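Lipolytic enzyme, G-D-S-L family (Bacteroides thetaiotaomicron, PDB 7BR2) is a GDSL-family serine esterase of a gut bacterium that metabolises the drug diltiazem. Local coordinates at residues 360-365 against 424-429; 277-282 against 352-357; 313-318 against 323-328; 252-255 against 260-263; 62-67 against 118-123. All coordinates share one frame; numbering follows the deposited sequence.

Contact 1: 360-365 against 424-429; sequences WELERT and EQEMDV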
# COMPACT_ATOMS: atom_id res chain seq x y z
N TRP A 360 7.16 -8.41 3.97
CA TRP A 360 6.04 -7.88 4.74
C TRP A 360 5.68 -8.81 5.89
O TRP A 360 5.39 -8.35 7.01
CB TRP A 360 4.85 -7.63 3.81
CG TRP A 360 3.59 -7.24 4.52
CD1 TRP A 360 3.18 -5.98 4.85
CD2 TRP A 360 2.58 -8.13 5.00
NE1 TRP A 360 1.97 -6.03 5.49
CE2 TRP A 360 1.58 -7.34 5.61
CE3 TRP A 360 2.42 -9.52 4.98
CZ2 TRP A 360 0.44 -7.90 6.20
CZ3 TRP A 360 1.28 -10.08 5.57
CH2 TRP A 360 0.30 -9.26 6.17
N GLU A 361 5.72 -10.13 5.66
CA GLU A 361 5.40 -11.09 6.73
C GLU A 361 6.41 -11.01 7.87
O GLU A 361 6.04 -10.99 9.06
CB GLU A 361 5.37 -12.52 6.17
CG GLU A 361 4.06 -12.88 5.48
CD GLU A 361 4.15 -14.17 4.67
OE1 GLU A 361 4.92 -15.08 5.06
OE2 GLU A 361 3.45 -14.26 3.61
N LEU A 362 7.71 -10.97 7.53
CA LEU A 362 8.72 -10.81 8.56
C LEU A 362 8.47 -9.54 9.37
O LEU A 362 8.46 -9.55 10.63
CB LEU A 362 10.10 -10.76 7.91
CG LEU A 362 10.67 -12.12 7.50
CD1 LEU A 362 11.90 -11.96 6.57
CD2 LEU A 362 11.00 -12.95 8.72
N GLU A 363 8.18 -8.43 8.67
CA GLU A 363 7.91 -7.19 9.38
C GLU A 363 6.71 -7.33 10.31
O GLU A 363 6.70 -6.79 11.43
CB GLU A 363 7.69 -6.04 8.40
CG GLU A 363 7.66 -4.67 9.07
CD GLU A 363 7.41 -3.52 8.09
OE1 GLU A 363 6.88 -3.76 6.98
OE2 GLU A 363 7.76 -2.37 8.46
N ARG A 364 5.69 -8.10 9.90
CA ARG A 364 4.55 -8.32 10.78
C ARG A 364 4.96 -9.00 12.08
O ARG A 364 4.41 -8.70 13.15
CB ARG A 364 3.46 -9.14 10.09
CG ARG A 364 2.56 -8.34 9.13
CD ARG A 364 1.10 -8.34 9.57
NE ARG A 364 0.90 -7.76 10.90
CZ ARG A 364 0.73 -8.48 12.01
NH1 ARG A 364 0.57 -7.87 13.17
NH2 ARG A 364 0.74 -9.80 11.95
N THR A 365 5.93 -9.92 12.01
CA THR A 365 6.37 -10.52 13.28
C THR A 365 6.97 -9.45 14.19
O THR A 365 6.74 -9.44 15.41
CB THR A 365 7.36 -11.67 13.07
OG1 THR A 365 8.66 -11.17 12.72
CG2 THR A 365 6.85 -12.63 12.01
N GLU A 424 15.85 -8.98 11.19
CA GLU A 424 16.07 -7.75 10.43
C GLU A 424 17.04 -7.99 9.28
O GLU A 424 16.86 -7.46 8.18
CB GLU A 424 16.64 -6.67 11.35
CG GLU A 424 15.66 -5.59 11.77
CD GLU A 424 16.22 -4.76 12.90
OE1 GLU A 424 15.48 -4.49 13.87
OE2 GLU A 424 17.42 -4.41 12.82
N GLN A 425 18.08 -8.77 9.54
CA GLN A 425 19.02 -9.10 8.48
C GLN A 425 18.32 -9.86 7.37
O GLN A 425 18.66 -9.71 6.19
CB GLN A 425 20.16 -9.92 9.07
CG GLN A 425 21.38 -9.99 8.21
CD GLN A 425 22.55 -10.61 8.95
OE1 GLN A 425 22.48 -10.83 10.17
NE2 GLN A 425 23.63 -10.90 8.22
N GLU A 426 17.36 -10.70 7.73
CA GLU A 426 16.57 -11.42 6.73
C GLU A 426 15.74 -10.45 5.88
O GLU A 426 15.67 -10.57 4.64
CB GLU A 426 15.66 -12.42 7.44
CG GLU A 426 16.33 -13.72 7.79
CD GLU A 426 15.32 -14.73 8.33
OE1 GLU A 426 15.21 -14.92 9.57
OE2 GLU A 426 14.65 -15.35 7.49
N MET A 427 15.07 -9.51 6.53
CA MET A 427 14.34 -8.50 5.77
C MET A 427 15.29 -7.78 4.81
O MET A 427 14.94 -7.51 3.66
CB MET A 427 13.65 -7.52 6.71
CG MET A 427 12.47 -8.15 7.43
SD MET A 427 11.42 -6.92 8.24
CE MET A 427 12.55 -6.08 9.34
N ASP A 428 16.50 -7.47 5.28
CA ASP A 428 17.48 -6.80 4.43
C ASP A 428 17.94 -7.69 3.29
O ASP A 428 18.23 -7.19 2.20
CB ASP A 428 18.68 -6.34 5.26
CG ASP A 428 18.39 -5.08 6.06
OD1 ASP A 428 17.52 -4.28 5.65
OD2 ASP A 428 19.03 -4.92 7.13
N VAL A 429 18.02 -9.00 3.51
CA VAL A 429 18.32 -9.92 2.42
C VAL A 429 17.29 -9.75 1.32
O VAL A 429 17.63 -9.64 0.13
CB VAL A 429 18.35 -11.37 2.91
CG1 VAL A 429 18.11 -12.32 1.74
CG2 VAL A 429 19.66 -11.68 3.59

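Contact 2: 277-282 against 352-357; sequences IARGWG and IMHLNE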
# COMPACT_ATOMS: atom_id res chain seq x y z
N ILE A 277 -3.94 -13.75 -5.54
CA ILE A 277 -4.32 -14.63 -4.44
C ILE A 277 -4.93 -13.79 -3.33
O ILE A 277 -4.39 -12.75 -2.96
CB ILE A 277 -3.11 -15.43 -3.93
CG1 ILE A 277 -2.50 -16.30 -5.03
CG2 ILE A 277 -3.51 -16.29 -2.73
CD1 ILE A 277 -3.44 -17.34 -5.58
N ALA A 278 -6.05 -14.26 -2.79
CA ALA A 278 -6.69 -13.66 -1.61
C ALA A 278 -5.93 -14.11 -0.35
O ALA A 278 -6.30 -15.07 0.32
CB ALA A 278 -8.16 -14.04 -1.54
N ARG A 279 -4.88 -13.37 -0.01
CA ARG A 279 -3.99 -13.73 1.09
C ARG A 279 -4.54 -13.29 2.44
O ARG A 279 -4.97 -12.14 2.60
CB ARG A 279 -2.61 -13.11 0.88
CG ARG A 279 -1.87 -13.81 -0.18
CD ARG A 279 -0.50 -13.28 -0.42
NE ARG A 279 -0.06 -13.80 -1.71
CZ ARG A 279 0.31 -15.05 -1.91
NH1 ARG A 279 0.33 -15.92 -0.91
NH2 ARG A 279 0.68 -15.44 -3.13
N GLY A 280 -4.48 -14.19 3.42
CA GLY A 280 -4.87 -13.83 4.77
C GLY A 280 -6.07 -14.61 5.27
O GLY A 280 -6.93 -14.98 4.48
N TRP A 281 -6.14 -14.83 6.58
CA TRP A 281 -7.27 -15.55 7.14
C TRP A 281 -8.55 -14.77 6.88
O TRP A 281 -8.66 -13.59 7.25
CB TRP A 281 -7.06 -15.78 8.64
CG TRP A 281 -8.28 -16.30 9.35
CD1 TRP A 281 -9.17 -15.58 10.10
CD2 TRP A 281 -8.74 -17.66 9.41
NE1 TRP A 281 -10.16 -16.39 10.60
CE2 TRP A 281 -9.91 -17.68 10.20
CE3 TRP A 281 -8.27 -18.87 8.87
CZ2 TRP A 281 -10.62 -18.85 10.46
CZ3 TRP A 281 -8.98 -20.04 9.13
CH2 TRP A 281 -10.14 -20.02 9.92
N GLY A 282 -9.51 -15.41 6.22
CA GLY A 282 -10.77 -14.80 5.88
C GLY A 282 -10.76 -13.91 4.65
O GLY A 282 -11.77 -13.27 4.37
N ILE A 352 9.71 -9.77 -7.81
CA ILE A 352 9.86 -8.71 -6.82
C ILE A 352 8.66 -8.67 -5.87
O ILE A 352 8.81 -8.46 -4.66
CB ILE A 352 10.05 -7.36 -7.53
CG1 ILE A 352 11.44 -7.34 -8.17
CG2 ILE A 352 9.91 -6.21 -6.53
CD1 ILE A 352 11.51 -6.48 -9.38
N MET A 353 7.45 -8.87 -6.41
CA MET A 353 6.24 -8.82 -5.59
C MET A 353 6.25 -9.90 -4.52
O MET A 353 5.87 -9.66 -3.37
CB MET A 353 5.00 -8.99 -6.49
CG MET A 353 3.67 -9.10 -5.77
SD MET A 353 2.33 -9.72 -6.84
CE MET A 353 2.59 -11.50 -6.82
N HIS A 354 6.67 -11.11 -4.89
CA HIS A 354 6.73 -12.21 -3.93
C HIS A 354 7.79 -11.96 -2.87
O HIS A 354 7.55 -12.20 -1.67
CB HIS A 354 7.02 -13.53 -4.66
CG HIS A 354 5.89 -14.01 -5.51
ND1 HIS A 354 4.59 -14.08 -5.06
CD2 HIS A 354 5.87 -14.48 -6.79
CE1 HIS A 354 3.81 -14.56 -6.02
NE2 HIS A 354 4.57 -14.81 -7.08
N LEU A 355 8.98 -11.49 -3.28
CA LEU A 355 10.00 -11.11 -2.31
C LEU A 355 9.46 -10.09 -1.32
O LEU A 355 9.69 -10.20 -0.09
CB LEU A 355 11.23 -10.55 -3.04
CG LEU A 355 12.03 -11.60 -3.84
CD1 LEU A 355 13.00 -10.94 -4.80
CD2 LEU A 355 12.77 -12.55 -2.90
N ASN A 356 8.72 -9.09 -1.83
CA ASN A 356 8.19 -8.03 -0.98
C ASN A 356 7.15 -8.57 -0.00
O ASN A 356 7.07 -8.09 1.13
CB ASN A 356 7.59 -6.94 -1.85
CG ASN A 356 7.07 -5.77 -1.04
OD1 ASN A 356 7.80 -5.19 -0.23
ND2 ASN A 356 5.79 -5.42 -1.24
N GLU A 357 6.36 -9.56 -0.42
CA GLU A 357 5.37 -10.16 0.49
C GLU A 357 6.05 -10.97 1.60
O GLU A 357 5.66 -10.89 2.78
CB GLU A 357 4.39 -11.00 -0.33
CG GLU A 357 3.48 -11.93 0.46
CD GLU A 357 2.41 -11.22 1.27
OE1 GLU A 357 2.11 -10.04 0.98
OE2 GLU A 357 1.87 -11.85 2.22

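Contact 3: 313-318 against 323-328; sequences QYKLLI and IGTWDA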
# COMPACT_ATOMS: atom_id res chain seq x y z
N GLN A 313 -3.38 -10.15 -38.75
CA GLN A 313 -3.23 -10.64 -37.39
C GLN A 313 -1.80 -11.06 -37.09
O GLN A 313 -1.14 -11.72 -37.91
CB GLN A 313 -4.20 -11.78 -37.07
CG GLN A 313 -5.56 -11.19 -36.74
CD GLN A 313 -6.56 -12.23 -36.35
OE1 GLN A 313 -6.61 -12.67 -35.21
NE2 GLN A 313 -7.39 -12.63 -37.32
N TYR A 314 -1.33 -10.64 -35.92
CA TYR A 314 0.03 -10.88 -35.50
C TYR A 314 0.03 -11.55 -34.13
O TYR A 314 -0.91 -11.41 -33.33
CB TYR A 314 0.85 -9.56 -35.46
CG TYR A 314 1.08 -8.91 -36.82
CD1 TYR A 314 0.07 -8.21 -37.47
CD2 TYR A 314 2.32 -8.99 -37.46
CE1 TYR A 314 0.28 -7.61 -38.71
CE2 TYR A 314 2.53 -8.39 -38.71
CZ TYR A 314 1.50 -7.71 -39.32
OH TYR A 314 1.69 -7.12 -40.55
N LYS A 315 1.09 -12.30 -33.90
CA LYS A 315 1.39 -12.92 -32.62
C LYS A 315 2.52 -12.14 -31.98
O LYS A 315 3.55 -11.89 -32.62
CB LYS A 315 1.78 -14.38 -32.79
CG LYS A 315 1.87 -15.10 -31.47
CD LYS A 315 2.20 -16.56 -31.66
CE LYS A 315 2.65 -16.90 -33.06
NZ LYS A 315 2.35 -18.33 -33.36
N LEU A 316 2.28 -11.69 -30.75
CA LEU A 316 3.26 -10.95 -29.98
C LEU A 316 4.10 -11.92 -29.19
O LEU A 316 3.57 -12.73 -28.43
CB LEU A 316 2.57 -9.96 -29.04
CG LEU A 316 3.53 -9.35 -28.01
CD1 LEU A 316 4.65 -8.56 -28.68
CD2 LEU A 316 2.76 -8.50 -27.02
N LEU A 317 5.42 -11.85 -29.37
CA LEU A 317 6.38 -12.58 -28.57
C LEU A 317 7.36 -11.59 -27.96
O LEU A 317 7.74 -10.60 -28.59
CB LEU A 317 7.14 -13.62 -29.39
CG LEU A 317 6.36 -14.74 -30.08
CD1 LEU A 317 6.05 -14.37 -31.50
CD2 LEU A 317 7.17 -16.03 -30.04
N ILE A 318 7.75 -11.82 -26.71
CA ILE A 318 8.78 -11.02 -26.07
C ILE A 318 9.81 -11.99 -25.54
O ILE A 318 9.47 -12.91 -24.78
CB ILE A 318 8.22 -10.14 -24.94
CG1 ILE A 318 7.11 -9.24 -25.50
CG2 ILE A 318 9.34 -9.30 -24.32
CD1 ILE A 318 6.63 -8.16 -24.55
N ILE A 323 2.91 -14.16 -26.07
CA ILE A 323 2.07 -13.38 -25.17
C ILE A 323 0.60 -13.50 -25.54
O ILE A 323 -0.26 -13.66 -24.67
CB ILE A 323 2.53 -11.90 -25.20
CG1 ILE A 323 4.05 -11.81 -25.02
CG2 ILE A 323 1.75 -11.08 -24.19
CD1 ILE A 323 4.56 -12.36 -23.68
N GLY A 324 0.30 -13.42 -26.83
CA GLY A 324 -1.06 -13.50 -27.33
C GLY A 324 -1.10 -13.11 -28.79
O GLY A 324 -0.07 -12.88 -29.44
N THR A 325 -2.32 -13.04 -29.31
CA THR A 325 -2.54 -12.69 -30.70
C THR A 325 -3.49 -11.51 -30.78
O THR A 325 -4.51 -11.46 -30.07
CB THR A 325 -3.08 -13.89 -31.49
OG1 THR A 325 -2.11 -14.94 -31.47
CG2 THR A 325 -3.35 -13.50 -32.94
N TRP A 326 -3.14 -10.54 -31.62
CA TRP A 326 -3.93 -9.33 -31.79
C TRP A 326 -4.06 -9.03 -33.28
O TRP A 326 -3.19 -9.37 -34.08
CB TRP A 326 -3.29 -8.12 -31.09
CG TRP A 326 -3.43 -8.04 -29.59
CD1 TRP A 326 -4.38 -7.34 -28.89
CD2 TRP A 326 -2.59 -8.66 -28.61
NE1 TRP A 326 -4.18 -7.49 -27.54
CE2 TRP A 326 -3.09 -8.30 -27.34
CE3 TRP A 326 -1.47 -9.49 -28.67
CZ2 TRP A 326 -2.51 -8.73 -26.15
CZ3 TRP A 326 -0.89 -9.92 -27.50
CH2 TRP A 326 -1.41 -9.54 -26.26
N ASP A 327 -5.15 -8.36 -33.63
CA ASP A 327 -5.22 -7.74 -34.94
C ASP A 327 -4.49 -6.41 -34.93
O ASP A 327 -4.46 -5.70 -33.92
CB ASP A 327 -6.66 -7.53 -35.39
CG ASP A 327 -6.72 -7.02 -36.81
OD1 ASP A 327 -6.52 -5.80 -36.99
OD2 ASP A 327 -6.91 -7.83 -37.73
N ALA A 328 -3.90 -6.07 -36.07
CA ALA A 328 -3.11 -4.85 -36.15
C ALA A 328 -3.93 -3.59 -35.97
O ALA A 328 -3.34 -2.52 -35.74
CB ALA A 328 -2.36 -4.79 -37.47

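Contact 4: 252-255 against 260-263; sequences SNIK and DISF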
# COMPACT_ATOMS: atom_id res chain seq x y z
N SER A 252 15.26 0.38 -30.15
CA SER A 252 16.37 0.31 -31.09
C SER A 252 16.29 -0.99 -31.87
O SER A 252 15.42 -1.83 -31.63
CB SER A 252 17.72 0.48 -30.38
OG SER A 252 17.99 -0.61 -29.52
N ASN A 253 17.19 -1.15 -32.84
CA ASN A 253 17.27 -2.34 -33.68
C ASN A 253 15.92 -2.76 -34.26
O ASN A 253 15.58 -3.94 -34.32
CB ASN A 253 17.88 -3.49 -32.87
CG ASN A 253 18.41 -4.61 -33.73
OD1 ASN A 253 18.41 -4.51 -34.96
ND2 ASN A 253 18.86 -5.68 -33.10
N ILE A 254 15.17 -1.78 -34.76
CA ILE A 254 13.95 -2.09 -35.49
C ILE A 254 14.33 -2.80 -36.79
O ILE A 254 15.10 -2.28 -37.60
CB ILE A 254 13.14 -0.82 -35.76
CG1 ILE A 254 12.98 -0.02 -34.47
CG2 ILE A 254 11.80 -1.16 -36.40
CD1 ILE A 254 12.08 1.18 -34.59
N LYS A 255 13.78 -4.00 -36.98
CA LYS A 255 14.08 -4.80 -38.15
C LYS A 255 12.79 -5.37 -38.70
O LYS A 255 11.85 -5.67 -37.96
CB LYS A 255 15.06 -5.92 -37.81
CG LYS A 255 16.45 -5.42 -37.46
CD LYS A 255 17.12 -4.74 -38.64
CE LYS A 255 18.52 -4.23 -38.28
NZ LYS A 255 18.86 -2.93 -38.97
N ASP A 260 7.26 -9.78 -40.67
CA ASP A 260 7.48 -9.75 -39.23
C ASP A 260 8.29 -8.52 -38.86
O ASP A 260 9.19 -8.10 -39.59
CB ASP A 260 8.23 -10.99 -38.77
CG ASP A 260 7.57 -12.25 -39.21
OD1 ASP A 260 6.37 -12.19 -39.56
OD2 ASP A 260 8.25 -13.29 -39.27
N ILE A 261 8.00 -7.96 -37.70
CA ILE A 261 8.75 -6.80 -37.24
C ILE A 261 9.25 -7.08 -35.83
O ILE A 261 8.55 -7.69 -35.01
CB ILE A 261 7.91 -5.51 -37.31
CG1 ILE A 261 8.79 -4.29 -37.05
CG2 ILE A 261 6.72 -5.58 -36.37
CD1 ILE A 261 8.12 -2.97 -37.41
N SER A 262 10.47 -6.64 -35.54
CA SER A 262 11.11 -6.93 -34.27
C SER A 262 11.94 -5.74 -33.85
O SER A 262 12.40 -4.97 -34.69
CB SER A 262 11.96 -8.19 -34.37
OG SER A 262 13.15 -7.93 -35.09
N PHE A 263 12.09 -5.56 -32.54
CA PHE A 263 12.95 -4.49 -32.05
C PHE A 263 13.39 -4.80 -30.62
O PHE A 263 12.93 -5.75 -29.99
CB PHE A 263 12.25 -3.13 -32.13
CG PHE A 263 10.92 -3.08 -31.45
CD1 PHE A 263 9.77 -3.48 -32.11
CD2 PHE A 263 10.81 -2.61 -30.15
CE1 PHE A 263 8.54 -3.42 -31.49
CE2 PHE A 263 9.58 -2.55 -29.52
CZ PHE A 263 8.44 -2.95 -30.19
O HOH W 1 11.95 -8.47 -37.55

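Contact 5: 62-67 against 118-123; sequences DTAYDM and QQMEKR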
# COMPACT_ATOMS: atom_id res chain seq x y z
N ASP A 62 -4.94 0.41 18.47
CA ASP A 62 -4.46 1.71 18.93
C ASP A 62 -5.46 2.83 18.71
O ASP A 62 -6.15 2.90 17.69
CB ASP A 62 -3.14 2.10 18.24
CG ASP A 62 -1.90 1.49 18.91
OD1 ASP A 62 -2.05 0.55 19.71
OD2 ASP A 62 -0.78 2.00 18.66
N THR A 63 -5.47 3.77 19.65
CA THR A 63 -6.07 5.08 19.46
C THR A 63 -4.94 6.09 19.41
O THR A 63 -3.77 5.73 19.48
CB THR A 63 -7.04 5.44 20.60
OG1 THR A 63 -6.33 5.45 21.83
CG2 THR A 63 -8.14 4.41 20.69
N ALA A 64 -5.30 7.37 19.33
CA ALA A 64 -4.27 8.39 19.36
C ALA A 64 -3.50 8.35 20.67
O ALA A 64 -2.30 8.70 20.71
CB ALA A 64 -4.89 9.77 19.14
N TYR A 65 -4.15 7.88 21.74
CA TYR A 65 -3.48 7.75 23.04
C TYR A 65 -2.34 6.73 22.98
O TYR A 65 -1.22 7.01 23.44
CB TYR A 65 -4.52 7.35 24.11
CG TYR A 65 -3.90 6.87 25.40
CD1 TYR A 65 -3.51 7.77 26.40
CD2 TYR A 65 -3.69 5.51 25.64
CE1 TYR A 65 -2.93 7.32 27.58
CE2 TYR A 65 -3.11 5.05 26.82
CZ TYR A 65 -2.73 5.96 27.78
OH TYR A 65 -2.16 5.50 28.95
N ASP A 66 -2.57 5.57 22.35
CA ASP A 66 -1.54 4.52 22.28
C ASP A 66 -0.41 4.90 21.32
O ASP A 66 0.78 4.68 21.62
CB ASP A 66 -2.18 3.21 21.84
CG ASP A 66 -3.37 2.83 22.69
OD1 ASP A 66 -3.16 2.54 23.88
OD2 ASP A 66 -4.51 2.81 22.16
N MET A 67 -0.77 5.43 20.16
CA MET A 67 0.21 5.94 19.21
C MET A 67 1.13 6.97 19.87
O MET A 67 2.36 6.93 19.69
CB MET A 67 -0.54 6.52 18.02
CG MET A 67 -1.30 5.45 17.24
SD MET A 67 -2.21 6.15 15.83
CE MET A 67 -3.40 4.89 15.45
N GLN A 118 -3.49 16.03 20.06
CA GLN A 118 -2.76 17.26 20.33
C GLN A 118 -1.42 16.98 21.00
O GLN A 118 -0.43 17.67 20.74
CB GLN A 118 -3.61 18.20 21.20
CG GLN A 118 -4.72 18.95 20.44
CD GLN A 118 -5.65 19.76 21.35
OE1 GLN A 118 -6.62 19.24 21.89
NE2 GLN A 118 -5.35 21.04 21.50
N GLN A 119 -1.37 15.96 21.86
CA GLN A 119 -0.09 15.51 22.40
C GLN A 119 0.84 15.10 21.26
O GLN A 119 1.99 15.54 21.17
CB GLN A 119 -0.35 14.33 23.34
CG GLN A 119 -1.13 14.67 24.62
CD GLN A 119 -0.46 15.73 25.46
OE1 GLN A 119 -0.75 16.92 25.35
NE2 GLN A 119 0.48 15.30 26.29
N MET A 120 0.31 14.28 20.35
CA MET A 120 1.13 13.88 19.20
C MET A 120 1.57 15.09 18.38
O MET A 120 2.73 15.20 17.98
CB MET A 120 0.37 12.89 18.32
CG MET A 120 -0.01 11.59 19.01
SD MET A 120 -0.71 10.48 17.78
CE MET A 120 0.80 9.78 17.22
N GLU A 121 0.64 16.02 18.14
CA GLU A 121 0.87 17.19 17.31
C GLU A 121 2.02 18.01 17.86
O GLU A 121 2.91 18.45 17.12
CB GLU A 121 -0.40 18.04 17.28
CG GLU A 121 -0.46 19.15 16.28
CD GLU A 121 -1.62 20.09 16.56
OE1 GLU A 121 -2.20 19.99 17.66
OE2 GLU A 121 -1.97 20.90 15.69
N LYS A 122 1.99 18.24 19.17
CA LYS A 122 3.11 18.88 19.84
C LYS A 122 4.41 18.14 19.57
O LYS A 122 5.44 18.76 19.28
CB LYS A 122 2.83 18.99 21.34
CG LYS A 122 4.03 19.52 22.09
CD LYS A 122 3.70 19.98 23.50
CE LYS A 122 4.84 20.88 24.03
NZ LYS A 122 6.18 20.21 23.98
N ARG A 123 4.39 16.79 19.65
CA ARG A 123 5.63 16.06 19.38
C ARG A 123 6.10 16.27 17.94
O ARG A 123 7.29 16.45 17.69
CB ARG A 123 5.49 14.56 19.66
CG ARG A 123 4.99 14.20 21.04
CD ARG A 123 6.04 14.45 22.14
NE ARG A 123 7.42 14.16 21.77
CZ ARG A 123 8.03 12.99 21.99
NH1 ARG A 123 9.31 12.82 21.64
NH2 ARG A 123 7.37 11.99 22.57

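Contact 1: 360-365 against 424-429
Leu-362 and Met-427 meet where helix 344-377 packs antiparallel against helix 417-437. The axes of the two short segments come within 9.7 Å of each other, and their directions differ by 161°. The tight part is apolar. Leu-362 CB lies 3.6 Å from Met-427 CG, and the two side chains run antiparallel alongside each other. Leu-362 CD1 is also close to Met-427 CG, at 3.9 Å. Phe-366, one turn further along helix 344-377, adds to the packing round Met-427.

The other side is looser. Glu-426 is partly exposed and offers its CB alone, 3.9 Å from Leu-362 CD1. The two side chains meet there nearly perpendicular. The carboxylate of Glu-426 is taken by a salt bridge to Arg-423 of its own helix.

Glu-363 is buried, but its extended chain leads away from Met-427. Its carboxylate meets the backbone N of Asn-56 and the side chain of Arg-359. What Glu-363 gives to this contact is its backbone and CB. Met-427 bends at its last torsion (chi3 -57°), and its SD sits 3.6 Å from Glu-363 N and 3.8 Å from Glu-363 CB.

Contact 2: 277-282 against 352-357
Arg-279 belongs to the loop between strand 260-267 and helix 296-300, and it reaches across to Glu-357 and His-354 on helix 344-377. Just before it, Ala-278 is the centre of an inverse gamma turn. This is a small surface contact between a loop and a helix.

The extended chain, from CG to NE, carries Arg-279 CD to the Glu-357 carboxylate. Arg-279 CD lies 3.8 Å from Glu-357 OE2 and 3.9 Å from Glu-357 CD. Glu-357 bends at its second torsion (chi2 70°). The guanidinium and carboxylate planes are turned 29° apart.

The charged atoms do not pair. Arg-279 NE stays 4.8 Å from Glu-357 OE2. Each group has its salt-bridge partner elsewhere: Arg-279 NE binds Asp-275, and Glu-357 OE2 binds Arg-34. The attraction across the contact is therefore probably of longer range.

Arg-279 NH2 comes to the edge of the His-354 ring, near its plane, 4.4 Å from His-354 CE1. This touch is loose. Ile-277 CB lies over the rim of one face of the Arg-279 guanidinium, 3.7 Å above its plane.

Asn-210 ND2 holds the loop backbone by a hydrogen bond to Arg-279 O. One arginine side chain thus reaches from the loop to helix 344-377, whose other sides pack on two helices: Met-353 and Asn-356 on Leu-41 of helix 35-46, and Leu-355 on Leu-430 and Ile-434 of helix 417-437.

Contact 3: 313-318 against 323-328
Residues Gln-313 to Leu-316 pair antiparallel with Gly-324 to Asp-327, the segment axes 4.7 Å apart at their closest and 151° between their directions. Tyr-314 and Trp-326 exchange two backbone bonds, both with N and O 2.9 Å apart. Leu-316 N donates to Gly-324 O, but Leu-316 O accepts from Ile-323 N at 2.8 Å. Two residues thus face Leu-316, as in a classic beta bulge.

Leu-316 is central on the face it shares with Tyr-314 and Trp-326. Leu-316 CB lies 3.8 Å from Trp-326 CZ3. With CG anti to the backbone N (chi1 168°), the branched end meets Ile-323, and Leu-316 CD2 is 3.9 Å from Ile-323 CB. The indole reaches back over Gly-324, which has no side chain in its way. Tyr-314 CE1 meets Ala-328 CB at 4.1 Å.

The other face is more polar. Thr-325 CG2 sits 3.2 Å from Tyr-314 O. Gln-313 CG lies 3.8 Å from Asp-327 OD2, while Asp-327 OD1 caps Ala-329 N at the start of the next helix.

On its other side, strand 313-318 bonds to strand 443-449. Together this is a bulged beta hairpin at the edge of an antiparallel sheet.

Contact 4: 252-255 against 260-263
Ile-261 can be followed along its side chain over strand 249-257. CB of Ile-261 is 4.0 Å from Lys-255 O. The next atom, Ile-261 CG1, comes closer, to 3.5 Å from the same Lys-255 O. It lies anti to the backbone N (chi1 -171°). At the tip, Ile-261 CD1 touches Ile-254 CG2 at 4.2 Å. Beyond this contact Ile-261 packs on Leu-447 and Ile-236.

Ile-254 and Phe-263 project together from the same face. Ile-254 CG1 is 4.0 Å from Phe-263 CB. The phenyl ring leads away towards Met-234 and Ile-236 of strand 232-237.

Lys-255 and Ser-262 form an antiparallel hydrogen-bonded pair. Lys-255 N donates to Ser-262 O at 2.8 Å (angle 163°), and Ser-262 N returns a bond to Lys-255 O. A water also donates to Lys-255 O, at 2.8 Å, and is hydrogen-bonded to Ser-262 OG. Lys-255 O is thus gripped by two donors.

Further back the pairing shifts. Lys-255 faces Ser-262, but Ser-252 bonds through the backbone to Asp-264, which leaves one residue more on strand 249-257. Asn-253, within this irregular part, has left-handed helical backbone angles.

The two strands form a beta hairpin. One of its faces packs against a second sheet, and strand 260-267 goes on to pair with strand 443-449.

Contact 5: 62-67 against 118-123
The flat groups here are the peptide carbonyl of Ala-64, which Met-120 approaches with SD 3.8 Å from Ala-64 O, and the carboxylate of Asp-66. Asp-66 OD2 is held from two directions. Thr-63 N donates to the anti lone pair of Asp-66 OD2 at 2.9 Å, with an angle of 167°. Thr-63 OG1 donates to it from above the carboxylate plane, 57° out of it. Tyr-65 N gives a weak bond to Thr-63 OG1. Thr-63 and Asp-66 thus make a capping box at the start of helix 64-75. The two donors, together with the helix N-terminus, would tend to keep the Asp-66 carboxylate ionised.

The contact itself is buried and apolar. Met-120 points towards helix 64-75 and bends at its last torsion (chi3 86°). This brings Met-120 CE to 3.6 Å from Met-67 CB. Met-120 SD lies 4.0 Å from the same Met-67 CB and 4.5 Å from Ala-64 CB. The methionine end therefore lies across the first turn of the helix. The rest of the Met-67 side chain leads away from Met-120.

Asn-68 and Leu-71 of helix 64-75 also touch Met-120, and a salt bridge from Arg-123 to Asp-72 joins the same two helices further along. Phe-87 packs on Ala-64 and Met-67, while both Met-67 and Met-120 rest on Leu-25 of strand 21-26. The contact therefore packs helices 64-75 and 102-125 together against the central parallel sheet of the SGNH hydrolase fold.

In the fold
Contact 5 comes first along the chain and lies in the SGNH hydrolase part, beside the parallel sheet. Contact 4 follows. Contact 3 is nested inside the loop closed by contact 2, and contact 1 opens last. Contacts 1 and 2 share helix 344-377, with centres 14 Å apart. This helix packs on helix 417-437 in one and meets a loop in the other. Contacts 3 and 4 are hairpins at the two ends of one antiparallel sheet, also 14 Å apart between centres. Contacts 4 and 5 have centres 59 Å apart, on opposite sides of the chain's centre. The chain is thus elongated, with helix 344-377 running between the hydrolase part and the hairpin sheet.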